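Local coordinates for Ice-binding protein (Flavobacteriaceae bacterium, PDB 5UYT) that probably binds to ice crystal surfaces and restrains their growth, acting as a bacterial antifreeze protein with two ice-binding-like domains, at residues Leu6-Thr17 with Ala56-Ala67. Numbering follows the deposited sequence.
Sequences LGAAANFALFTT and ATSAAAADLLIA
Aromatic rings packed against an alanine-lined helix, with one hydrogen bond beside them, join F12, F15 and A8 to A60 and D63. Here the helix 55-73 lies along the flank of the right-handed beta-helix of the first ice-binding-like domain, an arrangement repeated in the second domain by helix 270-288. It meets the 3-10 turn 8-11 and the strand 12-16, which is broken by a corner at 13-14; F12 precedes the corner and F15 follows it, their rings converging on A60. The case illustrates how small residues let a helix sit close to its neighbour: alanine faces alanine, with A9 CA only 4.2 Å from A60 CA. The A60 methyl stands over one face of the F15 ring, its CB 3.8 Å from the centroid and 14° off the normal, a CH-pi contact. That same CB is 3.5 Å from F12 CE2. The rings also touch, F15 CD1 lying 3.8 Å above the F12 ring plane, offset toward the rim. With CG anti to the backbone N (chi1 174°), the F15 ring reaches in to the helix backbone, its CZ 3.4 Å from T57 O, while L64 CD2 approaches near the ring plane at the edge. Were F15 an alanine, the A60 methyl would probably lose its aromatic face and a gap open between helix and strand. Further along, L6 CD2 meets A67 CB at 3.6 Å. Between these apolar patches, A8 N donates to D63 OD2 at 2.7 Å, nearly straight at 162° and into the anti lone pair. Near F12, a water donates to A56 O and is held weakly by N11 ND2. T57 turns its hydroxyl to N36, and L64 also touches L186 of strand 180-187. Apolar packing thus sets the helix against the rings and the 3-10 turn, while the D63 carboxylate gives the backbone N-H of A8 its partner.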
loop_
_atom_site.group_PDB
_atom_site.type_symbol
_atom_site.label_atom_id
_atom_site.label_comp_id
_atom_site.label_asym_id
_atom_site.label_seq_id
_atom_site.Cartn_x
_atom_site.Cartn_y
_atom_site.Cartn_z
ATOM N N LEU A 6 -3.859 12.495 18.017
ATOM C CA LEU A 6 -3.557 11.106 18.353
ATOM C C LEU A 6 -2.069 10.845 18.611
ATOM O O LEU A 6 -1.692 9.741 19.028
ATOM C CB LEU A 6 -4.034 10.183 17.225
ATOM C CG LEU A 6 -5.527 9.939 17.051
ATOM C CD1 LEU A 6 -5.718 9.038 15.834
ATOM C CD2 LEU A 6 -6.163 9.323 18.301
ATOM N N GLY A 7 -1.231 11.841 18.319
ATOM C CA GLY A 7 0.228 11.689 18.392
ATOM C C GLY A 7 0.707 10.437 17.690
ATOM O O GLY A 7 0.452 10.259 16.495
ATOM N N ALA A 8 1.386 9.561 18.433
ATOM C CA ALA A 8 2.010 8.359 17.847
ATOM C C ALA A 8 0.979 7.277 17.485
ATOM O O ALA A 8 1.226 6.439 16.617
ATOM C CB ALA A 8 3.065 7.799 18.789
ATOM N N ALA A 9 -0.161 7.278 18.172
ATOM C CA ALA A 9 -1.239 6.372 17.804
ATOM C C ALA A 9 -1.676 6.563 16.349
ATOM O O ALA A 9 -2.179 5.611 15.714
ATOM C CB ALA A 9 -2.426 6.549 18.739
ATOM N N ALA A 10 -1.496 7.776 15.811
ATOM C CA ALA A 10 -1.819 8.047 14.382
ATOM C C ALA A 10 -1.136 7.102 13.387
ATOM O O ALA A 10 -1.645 6.899 12.275
ATOM C CB ALA A 10 -1.501 9.498 14.024
ATOM N N ASN A 11 0.023 6.540 13.763
ATOM C CA ASN A 11 0.778 5.628 12.871
ATOM C C ASN A 11 0.049 4.326 12.590
ATOM O O ASN A 11 0.368 3.623 11.636
ATOM C CB ASN A 11 2.159 5.313 13.477
ATOM C CG ASN A 11 3.043 6.540 13.573
ATOM O OD1 ASN A 11 3.178 7.302 12.621
ATOM N ND2 ASN A 11 3.647 6.734 14.718
ATOM N N PHE A 12 -0.945 4.017 13.418
ATOM C CA PHE A 12 -1.574 2.708 13.426
ATOM C C PHE A 12 -2.911 2.670 12.708
ATOM O O PHE A 12 -3.675 3.629 12.763
ATOM C CB PHE A 12 -1.771 2.238 14.884
ATOM C CG PHE A 12 -0.499 1.839 15.548
ATOM C CD1 PHE A 12 -0.131 0.495 15.614
ATOM C CD2 PHE A 12 0.343 2.804 16.097
ATOM C CE1 PHE A 12 1.053 0.112 16.213
ATOM C CE2 PHE A 12 1.543 2.428 16.701
ATOM C CZ PHE A 12 1.896 1.079 16.761
ATOM N N ALA A 13 -3.177 1.533 12.073
ATOM C CA ALA A 13 -4.513 1.135 11.649
ATOM C C ALA A 13 -5.237 0.388 12.767
ATOM O O ALA A 13 -6.438 0.619 12.986
ATOM C CB ALA A 13 -4.431 0.229 10.423
ATOM N N LEU A 14 -4.522 -0.521 13.442
ATOM C CA LEU A 14 -5.091 -1.340 14.524
ATOM C C LEU A 14 -4.106 -1.289 15.687
ATOM O O LEU A 14 -2.921 -1.596 15.509
ATOM C CB LEU A 14 -5.235 -2.808 14.086
ATOM C CG LEU A 14 -6.059 -3.082 12.819
ATOM C CD1 LEU A 14 -5.948 -4.558 12.402
ATOM C CD2 LEU A 14 -7.519 -2.700 13.082
ATOM N N PHE A 15 -4.584 -0.905 16.866
ATOM C CA PHE A 15 -3.696 -0.835 18.013
ATOM C C PHE A 15 -4.438 -1.040 19.328
ATOM O O PHE A 15 -5.505 -0.455 19.544
ATOM C CB PHE A 15 -2.946 0.503 18.077
ATOM C CG PHE A 15 -2.133 0.657 19.337
ATOM C CD1 PHE A 15 -0.894 0.034 19.451
ATOM C CD2 PHE A 15 -2.619 1.377 20.422
ATOM C CE1 PHE A 15 -0.157 0.137 20.620
ATOM C CE2 PHE A 15 -1.888 1.486 21.604
ATOM C CZ PHE A 15 -0.651 0.865 21.704
ATOM N N THR A 16 -3.856 -1.864 20.193
ATOM C CA THR A 16 -4.314 -1.933 21.586
ATOM C C THR A 16 -3.161 -1.735 22.559
ATOM O O THR A 16 -2.035 -2.210 22.343
ATOM C CB THR A 16 -5.110 -3.223 21.919
ATOM O OG1 THR A 16 -5.549 -3.143 23.280
ATOM C CG2 THR A 16 -4.282 -4.506 21.752
ATOM N N THR A 17 -3.447 -0.998 23.619
ATOM C CA THR A 17 -2.500 -0.805 24.702
ATOM C C THR A 17 -2.239 -2.131 25.440
ATOM O O THR A 17 -1.143 -2.367 25.963
ATOM C CB THR A 17 -3.031 0.315 25.620
ATOM O OG1 THR A 17 -2.919 1.545 24.892
ATOM C CG2 THR A 17 -2.264 0.407 26.963
ATOM N N ALA A 56 7.664 1.927 19.795
ATOM C CA ALA A 56 6.529 2.453 19.041
ATOM C C ALA A 56 5.162 2.222 19.717
ATOM O O ALA A 56 4.287 3.105 19.682
ATOM C CB ALA A 56 6.513 1.872 17.638
ATOM N N THR A 57 4.967 1.028 20.277
ATOM C CA THR A 57 3.684 0.699 20.932
ATOM C C THR A 57 3.559 1.390 22.285
ATOM O O THR A 57 2.449 1.705 22.728
ATOM C CB THR A 57 3.452 -0.825 21.090
ATOM O OG1 THR A 57 4.466 -1.400 21.920
ATOM C CG2 THR A 57 3.440 -1.523 19.718
ATOM N N SER A 58 4.697 1.629 22.933
ATOM C CA SER A 58 4.715 2.313 24.229
ATOM C C SER A 58 4.292 3.766 24.014
ATOM O O SER A 58 3.468 4.298 24.771
ATOM C CB SER A 58 6.111 2.231 24.854
ATOM O OG SER A 58 6.119 2.838 26.133
ATOM N N ALA A 59 4.866 4.396 22.986
ATOM C CA ALA A 59 4.504 5.758 22.564
ATOM C C ALA A 59 3.029 5.892 22.144
ATOM O O ALA A 59 2.341 6.833 22.578
ATOM C CB ALA A 59 5.433 6.240 21.457
ATOM N N ALA A 60 2.550 4.945 21.336
ATOM C CA ALA A 60 1.134 4.896 20.919
ATOM C C ALA A 60 0.197 4.756 22.135
ATOM O O ALA A 60 -0.837 5.445 22.220
ATOM C CB ALA A 60 0.899 3.770 19.909
ATOM N N ALA A 61 0.566 3.886 23.074
ATOM C CA ALA A 61 -0.233 3.692 24.289
ATOM C C ALA A 61 -0.415 5.011 25.056
ATOM O O ALA A 61 -1.532 5.329 25.494
ATOM C CB ALA A 61 0.392 2.626 25.185
ATOM N N ALA A 62 0.677 5.768 25.216
ATOM C CA ALA A 62 0.632 7.020 25.963
ATOM C C ALA A 62 -0.186 8.071 25.230
ATOM O O ALA A 62 -0.990 8.763 25.853
ATOM C CB ALA A 62 2.034 7.537 26.268
ATOM N N ASP A 63 0.003 8.170 23.908
ATOM C CA ASP A 63 -0.719 9.162 23.118
ATOM C C ASP A 63 -2.194 8.813 22.930
ATOM O O ASP A 63 -3.029 9.722 22.797
ATOM C CB ASP A 63 -0.019 9.415 21.771
ATOM C CG ASP A 63 1.339 10.089 21.951
ATOM O OD1 ASP A 63 1.611 10.571 23.083
ATOM O OD2 ASP A 63 2.137 10.121 20.992
ATOM N N LEU A 64 -2.524 7.518 22.943
ATOM C CA LEU A 64 -3.936 7.094 22.848
ATOM C C LEU A 64 -4.674 7.532 24.122
ATOM O O LEU A 64 -5.820 7.986 24.063
ATOM C CB LEU A 64 -4.087 5.578 22.641
ATOM C CG LEU A 64 -5.529 5.028 22.595
ATOM C CD1 LEU A 64 -6.358 5.722 21.522
ATOM C CD2 LEU A 64 -5.548 3.522 22.372
ATOM N N LEU A 65 -3.999 7.380 25.261
ATOM C CA LEU A 65 -4.533 7.863 26.552
ATOM C C LEU A 65 -4.843 9.368 26.529
ATOM O O LEU A 65 -5.954 9.781 26.895
ATOM C CB LEU A 65 -3.570 7.522 27.678
ATOM C CG LEU A 65 -4.055 7.910 29.079
ATOM C CD1 LEU A 65 -5.318 7.148 29.463
ATOM C CD2 LEU A 65 -2.930 7.681 30.076
ATOM N N ILE A 66 -3.868 10.171 26.100
ATOM C CA ILE A 66 -4.041 11.622 25.940
ATOM C C ILE A 66 -5.231 11.963 25.012
ATOM O O ILE A 66 -6.056 12.830 25.366
ATOM C CB ILE A 66 -2.747 12.283 25.405
ATOM C CG1 ILE A 66 -1.648 12.261 26.478
ATOM C CG2 ILE A 66 -3.004 13.726 24.977
ATOM C CD1 ILE A 66 -0.265 12.487 25.902
ATOM N N ALA A 67 -5.289 11.295 23.846
ATOM C CA ALA A 67 -6.422 11.390 22.908
ATOM C C ALA A 67 -7.763 11.061 23.588
ATOM O O ALA A 67 -8.726 11.831 23.451
ATOM C CB ALA A 67 -6.211 10.495 21.679
HETATM O O HOH W 1 4.303 4.643 17.441
#